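Local coordinates for BH2602 protein (Bacillus halodurans, PDB 3NWZ) that probably hydrolyses acyl-CoA thioesters as a hotdog-fold member of the thioesterase superfamily, and binds coenzyme A, at residues A[36-39]-A[43-46]; A[84-89]-A[144-149]; A[91-96]-A[126-131]. All coordinates share one frame; numbering follows the deposited sequence.

Contact 1. Residues A[36-39]-A[43-46]; sequences LLAK and RYAT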
loop_
_atom_site.group_PDB
_atom_site.type_symbol
_atom_site.label_atom_id
_atom_site.label_comp_id
_atom_site.label_asym_id
_atom_site.label_seq_id
_atom_site.Cartn_x
_atom_site.Cartn_y
_atom_site.Cartn_z
ATOM N N LEU A 36 -9.316 -15.849 -27.706
ATOM C CA LEU A 36 -10.396 -15.161 -28.418
ATOM C C LEU A 36 -11.497 -16.133 -28.830
ATOM O O LEU A 36 -12.670 -15.798 -28.839
ATOM C CB LEU A 36 -9.834 -14.489 -29.673
ATOM C CG LEU A 36 -8.539 -13.671 -29.542
ATOM C CD1 LEU A 36 -8.121 -13.164 -30.919
ATOM C CD2 LEU A 36 -8.746 -12.506 -28.582
ATOM N N LEU A 37 -11.085 -17.345 -29.171
ATOM C CA LEU A 37 -11.988 -18.400 -29.595
ATOM C C LEU A 37 -12.800 -18.907 -28.410
ATOM O O LEU A 37 -13.998 -19.157 -28.531
ATOM C CB LEU A 37 -11.168 -19.539 -30.218
ATOM C CG LEU A 37 -11.710 -20.254 -31.458
ATOM C CD1 LEU A 37 -12.432 -19.273 -32.350
ATOM C CD2 LEU A 37 -10.559 -20.912 -32.204
ATOM N N ALA A 38 -12.145 -19.059 -27.266
ATOM C CA ALA A 38 -12.823 -19.518 -26.057
ATOM C C ALA A 38 -13.638 -18.345 -25.528
ATOM O O ALA A 38 -14.571 -18.520 -24.734
ATOM C CB ALA A 38 -11.799 -19.981 -25.005
ATOM N N LYS A 39 -13.271 -17.146 -25.973
ATOM C CA LYS A 39 -13.989 -15.950 -25.567
ATOM C C LYS A 39 -15.377 -15.949 -26.188
ATOM O O LYS A 39 -16.366 -15.827 -25.467
ATOM C CB LYS A 39 -13.233 -14.680 -25.981
ATOM C CG LYS A 39 -13.969 -13.347 -25.693
ATOM C CD LYS A 39 -14.282 -13.146 -24.211
ATOM C CE LYS A 39 -14.898 -11.769 -23.942
ATOM N NZ LYS A 39 -16.196 -11.586 -24.653
ATOM N N ARG A 43 -16.868 -19.101 -22.604
ATOM C CA ARG A 43 -16.357 -19.943 -21.536
ATOM C C ARG A 43 -15.659 -19.000 -20.552
ATOM O O ARG A 43 -15.291 -19.405 -19.449
ATOM C CB ARG A 43 -15.367 -20.976 -22.091
ATOM C CG ARG A 43 -15.959 -21.908 -23.160
ATOM C CD ARG A 43 -14.959 -22.969 -23.648
ATOM N NE ARG A 43 -15.143 -24.299 -23.051
ATOM C CZ ARG A 43 -16.201 -25.088 -23.251
ATOM N NH1 ARG A 43 -17.198 -24.695 -24.033
ATOM N NH2 ARG A 43 -16.259 -26.283 -22.676
ATOM N N TYR A 44 -15.493 -17.742 -20.980
ATOM C CA TYR A 44 -14.869 -16.651 -20.209
ATOM C C TYR A 44 -15.630 -15.339 -20.466
ATOM O O TYR A 44 -15.923 -14.994 -21.611
ATOM C CB TYR A 44 -13.422 -16.426 -20.648
ATOM C CG TYR A 44 -12.437 -17.441 -20.168
ATOM C CD1 TYR A 44 -12.125 -17.544 -18.819
ATOM C CD2 TYR A 44 -11.791 -18.289 -21.062
ATOM C CE1 TYR A 44 -11.188 -18.466 -18.364
ATOM C CE2 TYR A 44 -10.848 -19.218 -20.617
ATOM C CZ TYR A 44 -10.554 -19.297 -19.263
ATOM O OH TYR A 44 -9.627 -20.196 -18.802
ATOM N N ALA A 45 -15.924 -14.590 -19.413
ATOM C CA ALA A 45 -16.639 -13.322 -19.581
ATOM C C ALA A 45 -15.781 -12.268 -20.273
ATOM O O ALA A 45 -16.288 -11.513 -21.104
ATOM C CB ALA A 45 -17.123 -12.774 -18.216
ATOM N N THR A 46 -14.489 -12.232 -19.935
ATOM C CA THR A 46 -13.557 -11.242 -20.476
ATOM C C THR A 46 -12.378 -11.793 -21.278
ATOM O O THR A 46 -11.999 -12.965 -21.160
ATOM C CB THR A 46 -12.935 -10.403 -19.357
ATOM O OG1 THR A 46 -12.069 -11.243 -18.573
ATOM C CG2 THR A 46 -14.004 -9.813 -18.478
#
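Ala38 and Arg43 meet through their backbones: Arg43 N donates to Ala38 O at 3.2 Å, with an N-H...O angle of 157°. The bond reaches back five residues, beyond the four of an alpha-helical bond, and thereby ties the chain leaving helix 23-40 to its last turn. The CB of Arg43 lies 3.7 Å from the same oxygen, Ala38 O, while the guanidinium end leads away and NH1 forms a salt bridge with Glu41. Ala38 CB comes up to the edge of the Tyr44 ring, near its plane, at 4.3 Å from CD2 of Tyr44. Lys39 makes the longer reach. With CG anti to the backbone N (chi1 175°) and the chain bent at chi2 and again at chi4, its methylenes run past the carbonyls of the loop: CD is 3.6 Å from Tyr44 O, and CE also packs at 3.7 Å from Thr46 C. The Lys39 ammonium makes a cation-pi contact with Tyr47, in helix 47-52, and Thr46 precedes that helix as its N-cap, with a weak bond from Ala49 N to its OG1. Pro77 of a second subunit packs on Ala45 and Thr46. The turn is held across these segments by one backbone bond and by lysine methylenes against peptide groups, while the charged ends have partners outside: Tyr47 for Lys39, Glu41 for Arg43.

Contact 2. Residues A[84-89]-A[144-149]; sequences GITATL and GKVYTD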
loop_
_atom_site.group_PDB
_atom_site.type_symbol
_atom_site.label_atom_id
_atom_site.label_comp_id
_atom_site.label_asym_id
_atom_site.label_seq_id
_atom_site.Cartn_x
_atom_site.Cartn_y
_atom_site.Cartn_z
ATOM N N GLY A 84 2.785 -6.473 -13.446
ATOM C CA GLY A 84 1.398 -6.100 -13.651
ATOM C C GLY A 84 0.481 -7.302 -13.640
ATOM O O GLY A 84 -0.583 -7.261 -13.038
ATOM N N ILE A 85 0.874 -8.380 -14.306
ATOM C CA ILE A 85 0.033 -9.576 -14.308
ATOM C C ILE A 85 -0.018 -10.122 -12.876
ATOM O O ILE A 85 -1.020 -10.673 -12.448
ATOM C CB ILE A 85 0.582 -10.666 -15.262
ATOM C CG1 ILE A 85 0.525 -10.185 -16.716
ATOM C CG2 ILE A 85 -0.235 -11.935 -15.135
ATOM C CD1 ILE A 85 -0.877 -10.028 -17.276
ATOM N N THR A 86 1.069 -9.953 -12.128
ATOM C CA THR A 86 1.097 -10.421 -10.757
ATOM C C THR A 86 0.031 -9.680 -9.954
ATOM O O THR A 86 -0.795 -10.304 -9.256
ATOM C CB THR A 86 2.454 -10.181 -10.089
ATOM O OG1 THR A 86 3.497 -10.775 -10.869
ATOM C CG2 THR A 86 2.448 -10.810 -8.694
ATOM N N ALA A 87 0.057 -8.349 -10.054
ATOM C CA ALA A 87 -0.908 -7.495 -9.355
ATOM C C ALA A 87 -2.311 -7.849 -9.762
ATOM O O ALA A 87 -3.174 -8.117 -8.931
ATOM C CB ALA A 87 -0.635 -6.060 -9.677
ATOM N N THR A 88 -2.543 -7.857 -11.062
ATOM C CA THR A 88 -3.856 -8.175 -11.600
ATOM C C THR A 88 -4.383 -9.526 -11.139
ATOM O O THR A 88 -5.588 -9.719 -11.053
ATOM C CB THR A 88 -3.808 -8.110 -13.134
ATOM O OG1 THR A 88 -3.517 -6.761 -13.517
ATOM C CG2 THR A 88 -5.127 -8.523 -13.739
ATOM N N LEU A 89 -3.479 -10.456 -10.852
ATOM C CA LEU A 89 -3.853 -11.801 -10.379
ATOM C C LEU A 89 -4.315 -11.722 -8.937
ATOM O O LEU A 89 -5.398 -12.191 -8.605
ATOM C CB LEU A 89 -2.661 -12.764 -10.457
ATOM C CG LEU A 89 -2.901 -14.233 -10.110
ATOM C CD1 LEU A 89 -3.882 -14.852 -11.103
ATOM C CD2 LEU A 89 -1.563 -14.968 -10.159
ATOM N N GLY A 144 -3.758 -11.295 0.485
ATOM C CA GLY A 144 -3.369 -12.414 -0.361
ATOM C C GLY A 144 -1.881 -12.577 -0.648
ATOM O O GLY A 144 -1.075 -11.713 -0.343
ATOM N N LYS A 145 -1.524 -13.706 -1.243
ATOM C CA LYS A 145 -0.149 -14.009 -1.593
ATOM C C LYS A 145 -0.104 -14.701 -2.941
ATOM O O LYS A 145 -1.061 -15.374 -3.353
ATOM C CB LYS A 145 0.495 -14.920 -0.547
ATOM C CG LYS A 145 1.006 -14.180 0.667
ATOM C CD LYS A 145 1.671 -15.131 1.654
ATOM C CE LYS A 145 2.228 -14.374 2.848
ATOM N NZ LYS A 145 1.143 -13.646 3.573
ATOM N N VAL A 146 1.010 -14.510 -3.635
ATOM C CA VAL A 146 1.219 -15.122 -4.931
ATOM C C VAL A 146 2.418 -16.068 -4.776
ATOM O O VAL A 146 3.446 -15.684 -4.228
ATOM C CB VAL A 146 1.513 -14.046 -6.021
ATOM C CG1 VAL A 146 1.708 -14.706 -7.359
ATOM C CG2 VAL A 146 0.372 -13.052 -6.098
ATOM N N TYR A 147 2.268 -17.299 -5.265
ATOM C CA TYR A 147 3.314 -18.325 -5.178
ATOM C C TYR A 147 3.745 -18.911 -6.522
ATOM O O TYR A 147 2.959 -18.975 -7.476
ATOM C CB TYR A 147 2.828 -19.487 -4.291
ATOM C CG TYR A 147 2.406 -19.080 -2.896
ATOM C CD1 TYR A 147 1.085 -19.195 -2.486
ATOM C CD2 TYR A 147 3.333 -18.597 -1.989
ATOM C CE1 TYR A 147 0.701 -18.837 -1.195
ATOM C CE2 TYR A 147 2.962 -18.238 -0.707
ATOM C CZ TYR A 147 1.649 -18.359 -0.312
ATOM O OH TYR A 147 1.299 -18.004 0.973
ATOM N N THR A 148 4.993 -19.358 -6.595
ATOM C CA THR A 148 5.497 -19.972 -7.826
ATOM C C THR A 148 5.044 -21.410 -7.720
ATOM O O THR A 148 4.408 -21.774 -6.724
ATOM C CB THR A 148 7.014 -19.964 -7.872
ATOM O OG1 THR A 148 7.525 -20.658 -6.726
ATOM C CG2 THR A 148 7.531 -18.557 -7.884
ATOM N N ASP A 149 5.365 -22.238 -8.709
ATOM C CA ASP A 149 4.968 -23.649 -8.624
ATOM C C ASP A 149 5.860 -24.431 -7.653
ATOM O O ASP A 149 5.793 -25.659 -7.582
ATOM C CB ASP A 149 4.999 -24.326 -9.998
ATOM C CG ASP A 149 6.218 -23.961 -10.798
ATOM O OD1 ASP A 149 7.237 -23.550 -10.206
ATOM O OD2 ASP A 149 6.159 -24.094 -12.032
#
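In the hotdog fold a long helix packs against a curved antiparallel sheet, and here the first turns of that helix, 83-100, meet strand 139-147 where Thr86 and Leu89 close on Val146. Both methyls of Val146 are used. The nearest pair is Thr86 CG2 with Val146 CG2 at 4.0 Å, and Val146 CG1 stands at 4.2 Å from the same threonine methyl, CG2 of Thr86, the two side chains crossing at a slant. Thr86 sets its methyl anti to the backbone N, whereas its hydroxyl (chi1 -55°) sits beside that N and bonds weakly to His82 O just before the helix. From the next turn Leu89 sends CD2 to Val146 CG1 at 4.3 Å; its other neighbours include Val66, Leu68, Leu126 and Ala128 of the sheet. Along the helix, Gly84 O takes two donors, Thr88 N at 2.8 Å and Thr88 OG1 at 3.0 Å, the hydroxyl approaching from above the carbonyl plane, 39° out of it. The hydroxyls of both threonines bond back toward the start of the helix, that of Thr86 only weakly. Thr86 and Leu89 present methyl groups to Val146, so this buried meeting rests on dispersion and on the exclusion of water.

Contact 3. Residues A[91-96]-A[126-131]; sequences DTAMGQ and LRAVAS
Ala128 is the first residue of strand 126-131 to touch segment 91-96: its methyl points toward that segment and lies 4.0 Å from Ala93 CB. Its backbone pairs with Val66 of the neighbouring strand. Val129 then faces the other way, as strand alternation requires, and packs on Arg63 instead. This is the helix-on-sheet core of the hotdog fold, in which helix 83-100 packs against the concave sheet; over these short segments the helix and strand axes approach to 7.3 Å, with their N-to-C directions 37° apart. Such closeness goes with the small residues on both sides. Ala130 comes next, pointing toward the helix again, and its single methyl fits against the backbone between Ala93 and Met94: Ala130 CB is 3.7 Å from Met94 N and 4.1 Å from Ala93 CB. Beside the same methyl is Met94, modelled as selenomethionine, whose CG stands 3.9 Å from Ala130 CB. With CG anti to the carbonyl carbon (chi1 -50°), the side chain leaves the helix beside its own backbone N and goes on to pack against Val142 and Phe161 of other strands.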
loop_
_atom_site.group_PDB
_atom_site.type_symbol
_atom_site.label_atom_id
_atom_site.label_comp_id
_atom_site.label_asym_id
_atom_site.label_seq_id
_atom_site.Cartn_x
_atom_site.Cartn_y
_atom_site.Cartn_z
ATOM N N ASP A 91 -5.354 -9.212 -7.339
ATOM C CA ASP A 91 -6.611 -8.467 -7.392
ATOM C C ASP A 91 -7.761 -9.405 -7.787
ATOM O O ASP A 91 -8.837 -9.390 -7.189
ATOM C CB ASP A 91 -6.481 -7.331 -8.422
ATOM C CG ASP A 91 -7.784 -6.559 -8.624
ATOM O OD1 ASP A 91 -8.268 -5.925 -7.659
ATOM O OD2 ASP A 91 -8.318 -6.585 -9.754
ATOM N N THR A 92 -7.522 -10.231 -8.795
ATOM C CA THR A 92 -8.544 -11.150 -9.267
ATOM C C THR A 92 -8.928 -12.129 -8.162
ATOM O O THR A 92 -10.111 -12.372 -7.921
ATOM C CB THR A 92 -8.061 -11.906 -10.518
ATOM O OG1 THR A 92 -7.680 -10.959 -11.519
ATOM C CG2 THR A 92 -9.160 -12.716 -11.094
ATOM N N ALA A 93 -7.922 -12.678 -7.486
ATOM C CA ALA A 93 -8.163 -13.608 -6.389
ATOM C C ALA A 93 -8.980 -12.898 -5.294
ATOM O O ALA A 93 -10.070 -13.352 -4.915
ATOM C CB ALA A 93 -6.823 -14.108 -5.829
HETATM N N MSE A 94 -8.466 -11.763 -4.815
HETATM C CA MSE A 94 -9.137 -11.020 -3.765
HETATM C C MSE A 94 -10.549 -10.605 -4.133
HETATM O O MSE A 94 -11.431 -10.465 -3.254
HETATM C CB MSE A 94 -8.330 -9.798 -3.419
HETATM C CG MSE A 94 -6.892 -10.106 -3.166
HETATM SE SE MSE A 94 -5.900 -8.513 -2.803
HETATM C CE MSE A 94 -5.458 -8.847 -0.956
ATOM N N GLY A 95 -10.770 -10.406 -5.429
ATOM C CA GLY A 95 -12.086 -10.018 -5.880
ATOM C C GLY A 95 -13.057 -11.173 -5.754
ATOM O O GLY A 95 -14.045 -11.097 -5.023
ATOM N N GLN A 96 -12.773 -12.253 -6.468
ATOM C CA GLN A 96 -13.646 -13.402 -6.423
ATOM C C GLN A 96 -13.909 -13.812 -4.977
ATOM O O GLN A 96 -15.028 -14.206 -4.646
ATOM C CB GLN A 96 -13.055 -14.534 -7.254
ATOM C CG GLN A 96 -12.971 -14.166 -8.745
ATOM C CD GLN A 96 -12.902 -15.378 -9.659
ATOM O OE1 GLN A 96 -12.140 -16.306 -9.423
ATOM N NE2 GLN A 96 -13.693 -15.361 -10.714
ATOM N N LEU A 126 1.497 -19.332 -11.810
ATOM C CA LEU A 126 1.456 -18.585 -10.558
ATOM C C LEU A 126 0.220 -18.994 -9.768
ATOM O O LEU A 126 -0.772 -19.455 -10.340
ATOM C CB LEU A 126 1.459 -17.080 -10.818
ATOM C CG LEU A 126 2.783 -16.620 -11.433
ATOM C CD1 LEU A 126 3.004 -15.132 -11.181
ATOM C CD2 LEU A 126 3.927 -17.418 -10.799
ATOM N N ARG A 127 0.277 -18.855 -8.452
ATOM C CA ARG A 127 -0.866 -19.263 -7.655
ATOM C C ARG A 127 -1.167 -18.203 -6.623
ATOM O O ARG A 127 -0.485 -18.127 -5.612
ATOM C CB ARG A 127 -0.574 -20.612 -6.963
ATOM C CG ARG A 127 -1.820 -21.426 -6.671
ATOM C CD ARG A 127 -1.496 -22.654 -5.814
ATOM N NE ARG A 127 -1.319 -22.331 -4.397
ATOM C CZ ARG A 127 -0.259 -22.686 -3.676
ATOM N NH1 ARG A 127 0.725 -23.373 -4.238
ATOM N NH2 ARG A 127 -0.183 -22.355 -2.393
ATOM N N ALA A 128 -2.165 -17.367 -6.869
ATOM C CA ALA A 128 -2.488 -16.346 -5.890
ATOM C C ALA A 128 -3.533 -16.876 -4.891
ATOM O O ALA A 128 -4.517 -17.511 -5.275
ATOM C CB ALA A 128 -3.000 -15.057 -6.601
ATOM N N VAL A 129 -3.319 -16.610 -3.606
ATOM C CA VAL A 129 -4.266 -17.064 -2.570
ATOM C C VAL A 129 -4.723 -15.914 -1.699
ATOM O O VAL A 129 -3.902 -15.246 -1.072
ATOM C CB VAL A 129 -3.637 -18.155 -1.647
ATOM C CG1 VAL A 129 -4.718 -18.711 -0.678
ATOM C CG2 VAL A 129 -3.024 -19.246 -2.502
ATOM N N ALA A 130 -6.033 -15.709 -1.642
ATOM C CA ALA A 130 -6.607 -14.612 -0.877
ATOM C C ALA A 130 -7.494 -15.062 0.288
ATOM O O ALA A 130 -8.133 -16.113 0.216
ATOM C CB ALA A 130 -7.429 -13.690 -1.846
ATOM N N SER A 131 -7.535 -14.242 1.343
ATOM C CA SER A 131 -8.374 -14.494 2.527
ATOM C C SER A 131 -8.946 -13.191 3.128
ATOM O O SER A 131 -8.274 -12.170 3.208
ATOM C CB SER A 131 -7.599 -15.272 3.617
ATOM O OG SER A 131 -6.631 -14.485 4.281
#

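Contacts 2 and 3 share helix 83-100 and fall on adjacent strands, with centres about 8 Å apart. Two probable backbone hydrogen bonds join them, one of them Arg127 N to Tyr147 O at 2.9 Å, and Leu89 CG of contact 2 lies 3.6 Å from Ala128 CB of contact 3. Successive helix turns are thus seated on one continuous sheet surface. Contact 1 stands apart, its centre about 21 Å from that of contact 2 and about 20 Å from that of contact 3; all three nevertheless border the second subunit. The Met94 side chain of contact 3 is about 11 Å from that of His134, which binds CoA in a structure of this protein, though none is bound to this chain in the model.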